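Local coordinates for protein guanine deaminase (Escherichia coli, PDB 6OHB) that catalyses the zinc-dependent hydrolytic deamination of guanine to xanthine and ammonia in purine degradation, at residues Glu100-Lys104 with His105-Thr109; Ile127-Leu130 with Leu131-Gly134; Ser184-His187 with Gln188-Leu192. All coordinates share one frame; numbering follows the deposited sequence.

Contact 1: residues Glu100-Lys104 with His105-Thr109; sequences EWLNK and HTFPT
His-105 turns one edge of its imidazole toward the face of the Trp-101 indole, an edge-to-face pair with the planes at 64° and the centroid of the six-membered ring 5.1 Å from that of the histidine. Followed outward, CB of His-105 lies beside the carbonyl oxygen of Trp-101. CG sits close to the Lys-104 carbonyl carbon, its chi1 of -57° placing it beside the backbone N. ND1 then hangs over the indole face, 3.8 Å from Trp-101 CE3; it is buried there and has no hydrogen-bonding partner in the model. CD2 passes near the Lys-104 carbonyl oxygen, and one face of the imidazole takes a CH-pi contact from Lys-104 CB. The backbone here widens into a pi-type turn: Trp-101 O accepts from both His-105 N and Thr-106 N, and Phe-107 N reaches back five residues to Leu-102 O at 3.2 Å. That oxygen also lies over one face of the Phe-107 ring, while Leu-102 CD2 packs against Phe-107 CE1 at 3.9 Å. Helix 98-111 lies against the loops after strand 73-84, with Thr-106 on Gln-87, a probable substrate-binding residue, and after strand 164-169, with Phe-107 on Pro-175 and Leu-178.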
# COMPACT_ATOMS: atom_id res chain seq x y z
N GLU A 100 -18.30 -4.45 14.67
CA GLU A 100 -17.44 -4.65 15.83
C GLU A 100 -16.28 -3.67 15.84
O GLU A 100 -15.84 -3.25 16.92
CB GLU A 100 -16.95 -6.09 15.87
N TRP A 101 -15.76 -3.30 14.67
CA TRP A 101 -14.74 -2.25 14.61
C TRP A 101 -15.29 -0.94 15.17
O TRP A 101 -14.60 -0.22 15.89
CB TRP A 101 -14.27 -2.05 13.16
CG TRP A 101 -13.34 -0.88 12.95
CD1 TRP A 101 -13.68 0.43 12.81
CD2 TRP A 101 -11.91 -0.95 12.84
NE1 TRP A 101 -12.55 1.20 12.63
CE2 TRP A 101 -11.45 0.37 12.64
CE3 TRP A 101 -10.98 -1.99 12.89
CZ2 TRP A 101 -10.09 0.68 12.49
CZ3 TRP A 101 -9.63 -1.68 12.74
CH2 TRP A 101 -9.20 -0.36 12.54
N LEU A 102 -16.55 -0.65 14.86
CA LEU A 102 -17.19 0.57 15.35
C LEU A 102 -17.32 0.53 16.87
O LEU A 102 -17.00 1.50 17.56
CB LEU A 102 -18.56 0.74 14.69
CG LEU A 102 -18.60 1.48 13.36
CD1 LEU A 102 -19.89 1.19 12.64
CD2 LEU A 102 -18.42 2.98 13.57
N ASN A 103 -17.78 -0.61 17.41
CA ASN A 103 -18.02 -0.64 18.85
C ASN A 103 -16.75 -0.82 19.68
O ASN A 103 -16.73 -0.39 20.84
CB ASN A 103 -19.01 -1.77 19.18
CG ASN A 103 -20.37 -1.57 18.54
OD1 ASN A 103 -21.21 -0.83 19.05
ND2 ASN A 103 -20.59 -2.24 17.41
N LYS A 104 -15.68 -1.39 19.12
CA LYS A 104 -14.47 -1.64 19.89
C LYS A 104 -13.42 -0.55 19.77
O LYS A 104 -12.69 -0.31 20.74
CB LYS A 104 -13.85 -2.98 19.47
CG LYS A 104 -14.70 -4.18 19.83
CD LYS A 104 -13.89 -5.45 19.91
CE LYS A 104 -14.44 -6.52 18.99
NZ LYS A 104 -13.56 -7.72 18.99
N HIS A 105 -13.32 0.12 18.63
CA HIS A 105 -12.24 1.07 18.39
C HIS A 105 -12.76 2.47 18.06
O HIS A 105 -12.28 3.45 18.64
CB HIS A 105 -11.34 0.57 17.25
CG HIS A 105 -10.76 -0.78 17.49
ND1 HIS A 105 -10.98 -1.85 16.66
CD2 HIS A 105 -9.95 -1.24 18.48
CE1 HIS A 105 -10.34 -2.91 17.12
NE2 HIS A 105 -9.71 -2.57 18.23
N THR A 106 -13.76 2.57 17.18
CA THR A 106 -14.19 3.87 16.68
C THR A 106 -14.76 4.75 17.78
O THR A 106 -14.32 5.89 17.97
CB THR A 106 -15.22 3.67 15.57
OG1 THR A 106 -14.60 3.04 14.44
CG2 THR A 106 -15.82 5.00 15.13
N PHE A 107 -15.75 4.23 18.53
CA PHE A 107 -16.42 5.04 19.55
C PHE A 107 -15.50 5.42 20.71
O PHE A 107 -15.53 6.59 21.13
CB PHE A 107 -17.68 4.33 20.04
CG PHE A 107 -18.71 4.10 18.96
CD1 PHE A 107 -18.76 4.91 17.84
CD2 PHE A 107 -19.63 3.07 19.08
CE1 PHE A 107 -19.70 4.70 16.85
CE2 PHE A 107 -20.57 2.86 18.10
CZ PHE A 107 -20.61 3.67 16.98
N PRO A 108 -14.72 4.50 21.31
CA PRO A 108 -13.81 4.95 22.37
C PRO A 108 -12.78 5.95 21.89
O PRO A 108 -12.41 6.87 22.63
CB PRO A 108 -13.15 3.64 22.85
CG PRO A 108 -14.06 2.56 22.40
CD PRO A 108 -14.64 3.04 21.10
N THR A 109 -12.31 5.80 20.65
CA THR A 109 -11.39 6.79 20.08
C THR A 109 -12.07 8.15 20.00
O THR A 109 -11.50 9.16 20.43
CB THR A 109 -10.91 6.34 18.70
OG1 THR A 109 -10.22 5.09 18.83
CG2 THR A 109 -9.98 7.38 18.10

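Contact 2: residues Ile127-Leu130 with Leu131-Gly134; sequences IKQL and LRNG
Two donors of Asn-133 converge on the carbonyl oxygen of Gln-129. The amide nitrogen ND2 reaches Gln-129 O at 2.9 Å in a nearly straight bond, 174° at the hydrogen, with the acceptor in the plane of the side-chain amide. The backbone N of the same asparagine adds a weak bond to this oxygen and a second bond to Leu-130 O, approaching the latter from above its carbonyl plane. With chi1 at -73° CG lies beside the backbone N, which brings ND2 back to Gln-129 O, and OD1 is taken up by Asn-335 ND2, leaving both ends of the amide held. Just before it the helical pattern is regular: Leu-131 N bonds to Ile-127 O and Arg-132 N to Lys-128 O, each at 3.0 Å.

On the apolar side Ile-127 and Leu-131 run side by side, CG2 of the isoleucine 4.2 Å from CD1 of the leucine. Arg-132 lies alongside Gln-129, its CG 3.5 Å from Gln-129 O, and carries its guanidinium to a salt bridge with Asp-422. Pro-397 of the second subunit packs on both Gln-129 and Arg-132.

Gly-134 turns the chain with a positive phi of 82°, at backbone angles where a beta carbon would collide with the carbonyl oxygen of Asn-133. Its N bonds to Leu-131 O at 2.9 Å, and Thr-135 N returns to Leu-130 O: a Schellman motif, with Gly-134 as C-prime residue, ending helix 116-132 just before barrel strand 135-141.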
# COMPACT_ATOMS: atom_id res chain seq x y z
N ILE A 127 -5.10 18.95 10.15
CA ILE A 127 -4.83 19.88 9.05
C ILE A 127 -3.41 19.69 8.52
O ILE A 127 -3.17 19.72 7.31
CB ILE A 127 -5.07 21.34 9.49
CG1 ILE A 127 -6.54 21.55 9.87
CG2 ILE A 127 -4.67 22.32 8.38
CD1 ILE A 127 -7.48 21.56 8.70
N LYS A 128 -2.44 19.46 9.43
CA LYS A 128 -1.06 19.26 9.00
C LYS A 128 -0.93 18.02 8.13
O LYS A 128 -0.22 18.03 7.11
CB LYS A 128 -0.14 19.13 10.21
CG LYS A 128 0.90 20.23 10.43
CD LYS A 128 0.31 21.62 10.36
CE LYS A 128 1.38 22.69 10.61
NZ LYS A 128 1.89 22.64 12.02
N GLN A 129 -1.63 16.94 8.50
CA GLN A 129 -1.59 15.72 7.70
C GLN A 129 -2.21 15.94 6.33
O GLN A 129 -1.69 15.45 5.32
CB GLN A 129 -2.28 14.57 8.44
CG GLN A 129 -1.63 14.20 9.76
CD GLN A 129 -0.12 14.13 9.67
OE1 GLN A 129 0.44 13.27 8.99
NE2 GLN A 129 0.56 15.05 10.34
N LEU A 130 -3.35 16.64 6.28
CA LEU A 130 -3.94 16.98 4.99
C LEU A 130 -2.94 17.72 4.10
O LEU A 130 -2.73 17.34 2.94
CB LEU A 130 -5.20 17.83 5.19
CG LEU A 130 -6.40 17.14 5.83
CD1 LEU A 130 -7.57 18.12 5.93
CD2 LEU A 130 -6.79 15.89 5.05
N LEU A 131 -2.33 18.78 4.63
CA LEU A 131 -1.43 19.60 3.82
C LEU A 131 -0.22 18.79 3.33
O LEU A 131 0.11 18.82 2.14
CB LEU A 131 -0.98 20.83 4.60
CG LEU A 131 -2.10 21.81 4.93
CD1 LEU A 131 -1.56 23.02 5.67
CD2 LEU A 131 -2.83 22.22 3.66
N ARG A 132 0.44 18.05 4.23
CA ARG A 132 1.65 17.35 3.84
C ARG A 132 1.40 16.23 2.84
O ARG A 132 2.36 15.74 2.23
CB ARG A 132 2.38 16.79 5.07
CG ARG A 132 1.81 15.49 5.60
CD ARG A 132 2.91 14.50 5.99
NE ARG A 132 3.94 15.10 6.83
CZ ARG A 132 5.08 14.50 7.16
NH1 ARG A 132 5.33 13.27 6.74
NH2 ARG A 132 5.96 15.13 7.93
N ASN A 133 0.15 15.83 2.62
CA ASN A 133 -0.16 14.84 1.60
C ASN A 133 -0.82 15.45 0.36
O ASN A 133 -1.26 14.71 -0.52
CB ASN A 133 -1.05 13.74 2.19
CG ASN A 133 -0.27 12.82 3.12
OD1 ASN A 133 0.37 11.87 2.67
ND2 ASN A 133 -0.30 13.11 4.41
N GLY A 134 -0.90 16.77 0.28
CA GLY A 134 -1.44 17.40 -0.91
C GLY A 134 -2.94 17.46 -0.99
O GLY A 134 -3.47 17.78 -2.06

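Contact 3: residues Ser184-His187 with Gln188-Leu192; sequences SSYH and QSKEL
Gln-188 N bonds to Ser-184 O at 2.9 Å on helix 182-196, the helix of the beta-alpha-beta unit that links strands 164-169 and 203-208 of the amidohydrolase barrel. Three more i to i+4 bonds follow: Ser-189 N to Ser-185 O, Lys-190 N to Tyr-186 O and Glu-191 N to His-187 O. They satisfy the carbonyls of residues 184 to 187 in turn, while Ser-184 N is taken by Thr-181 OG1. Ser-185 O also has the hydroxyl of Ser-189 beside it, OG standing 3.0 Å away; Ser-189 OG also has a weak hydrogen bond with Tyr-204 OH. The phenol of Tyr-186 is satisfied by Glu-228, and its ring takes a cation-pi contact from Arg-224, which ties the helix to helix 216-228. Gln-188 keeps its CG beside the backbone N (chi1 -67°) and lays its methylene groups over Ser-184 O, CG only 3.1 Å from that oxygen, before touching Lys-167 and Pro-146. An alanine here would keep the backbone bond and CB, but losing CG and the amide would probably leave a gap beside Ser-184 O and against Lys-167 and Pro-146. Beside the tyrosine, Lys-190 stretches out fully extended and points the same way, bringing its CE to 3.8 Å from Tyr-186 OH.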
# COMPACT_ATOMS: atom_id res chain seq x y z
N SER A 184 -31.54 18.26 20.36
CA SER A 184 -30.20 18.79 20.54
C SER A 184 -29.39 18.71 19.25
O SER A 184 -28.64 19.63 18.93
CB SER A 184 -29.48 18.06 21.68
OG SER A 184 -28.78 16.93 21.19
N SER A 185 -29.54 17.61 18.51
CA SER A 185 -28.80 17.46 17.26
C SER A 185 -29.21 18.52 16.24
O SER A 185 -28.36 19.15 15.60
CB SER A 185 -29.01 16.06 16.69
OG SER A 185 -28.98 16.08 15.28
N TYR A 186 -30.53 18.75 16.09
CA TYR A 186 -30.99 19.80 15.19
C TYR A 186 -30.40 21.15 15.58
O TYR A 186 -29.88 21.88 14.74
CB TYR A 186 -32.52 19.87 15.17
CG TYR A 186 -33.06 21.10 14.46
CD1 TYR A 186 -33.18 21.15 13.08
CD2 TYR A 186 -33.46 22.23 15.18
CE1 TYR A 186 -33.67 22.27 12.43
CE2 TYR A 186 -33.95 23.36 14.54
CZ TYR A 186 -34.06 23.38 13.16
OH TYR A 186 -34.55 24.50 12.52
N HIS A 187 -30.48 21.49 16.87
CA HIS A 187 -30.08 22.83 17.28
C HIS A 187 -28.56 23.02 17.19
O HIS A 187 -28.09 24.09 16.77
CB HIS A 187 -30.60 23.12 18.69
CG HIS A 187 -32.09 23.27 18.75
ND1 HIS A 187 -32.76 24.30 18.12
CD2 HIS A 187 -33.04 22.51 19.33
CE1 HIS A 187 -34.05 24.17 18.33
NE2 HIS A 187 -34.25 23.09 19.06
N GLN A 188 -27.79 22.00 17.56
CA GLN A 188 -26.33 22.10 17.44
C GLN A 188 -25.90 22.21 15.98
O GLN A 188 -25.03 23.03 15.65
CB GLN A 188 -25.67 20.90 18.12
CG GLN A 188 -25.87 20.89 19.63
CD GLN A 188 -25.41 19.59 20.29
OE1 GLN A 188 -25.12 18.60 19.61
NE2 GLN A 188 -25.36 19.60 21.61
N SER A 189 -26.52 21.42 15.09
CA SER A 189 -26.16 21.53 13.68
C SER A 189 -26.57 22.88 13.11
O SER A 189 -25.85 23.46 12.28
CB SER A 189 -26.80 20.38 12.89
OG SER A 189 -26.35 19.12 13.34
N LYS A 190 -27.71 23.42 13.55
CA LYS A 190 -28.12 24.74 13.08
C LYS A 190 -27.14 25.82 13.54
O LYS A 190 -26.81 26.73 12.78
CB LYS A 190 -29.54 25.07 13.55
CG LYS A 190 -30.18 26.22 12.77
CD LYS A 190 -31.49 26.69 13.41
CE LYS A 190 -32.30 27.53 12.43
NZ LYS A 190 -33.42 28.27 13.08
N GLU A 191 -26.67 25.74 14.79
CA GLU A 191 -25.71 26.73 15.27
C GLU A 191 -24.40 26.64 14.49
O GLU A 191 -23.80 27.66 14.15
CB GLU A 191 -25.45 26.55 16.76
CG GLU A 191 -24.38 27.50 17.28
CD GLU A 191 -24.20 27.41 18.78
OE1 GLU A 191 -25.21 27.26 19.50
OE2 GLU A 191 -23.04 27.50 19.25
N LEU A 192 -23.95 25.42 14.19
CA LEU A 192 -22.72 25.28 13.41
C LEU A 192 -22.91 25.80 11.98
O LEU A 192 -21.99 26.41 11.42
CB LEU A 192 -22.26 23.82 13.42
CG LEU A 192 -21.76 23.40 14.81
CD1 LEU A 192 -21.61 21.89 14.92
CD2 LEU A 192 -20.45 24.10 15.16

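The three contacts are local turns on three separate helices of one barrel domain, met in series along the chain, and none touches another. Helix 98-111, with contact 1, is followed directly by helix 116-132, with contact 2, yet their nearest atoms are about 14 Å apart; contact 3 stays about 15 Å from each of the others. Contact 1 lies closest to the zinc ion: the Leu-102 side chain is about 8 Å from it and about 4 Å from that of Phe-210. The Leu-130 side chain of contact 2 is about 13 Å from the zinc, and its Ile-127 about 7 Å from the Tyr-85 side chain. The Ser-185 side chain of contact 3 is about 10 Å from that of Arg-209; all three are probable substrate-binding neighbours.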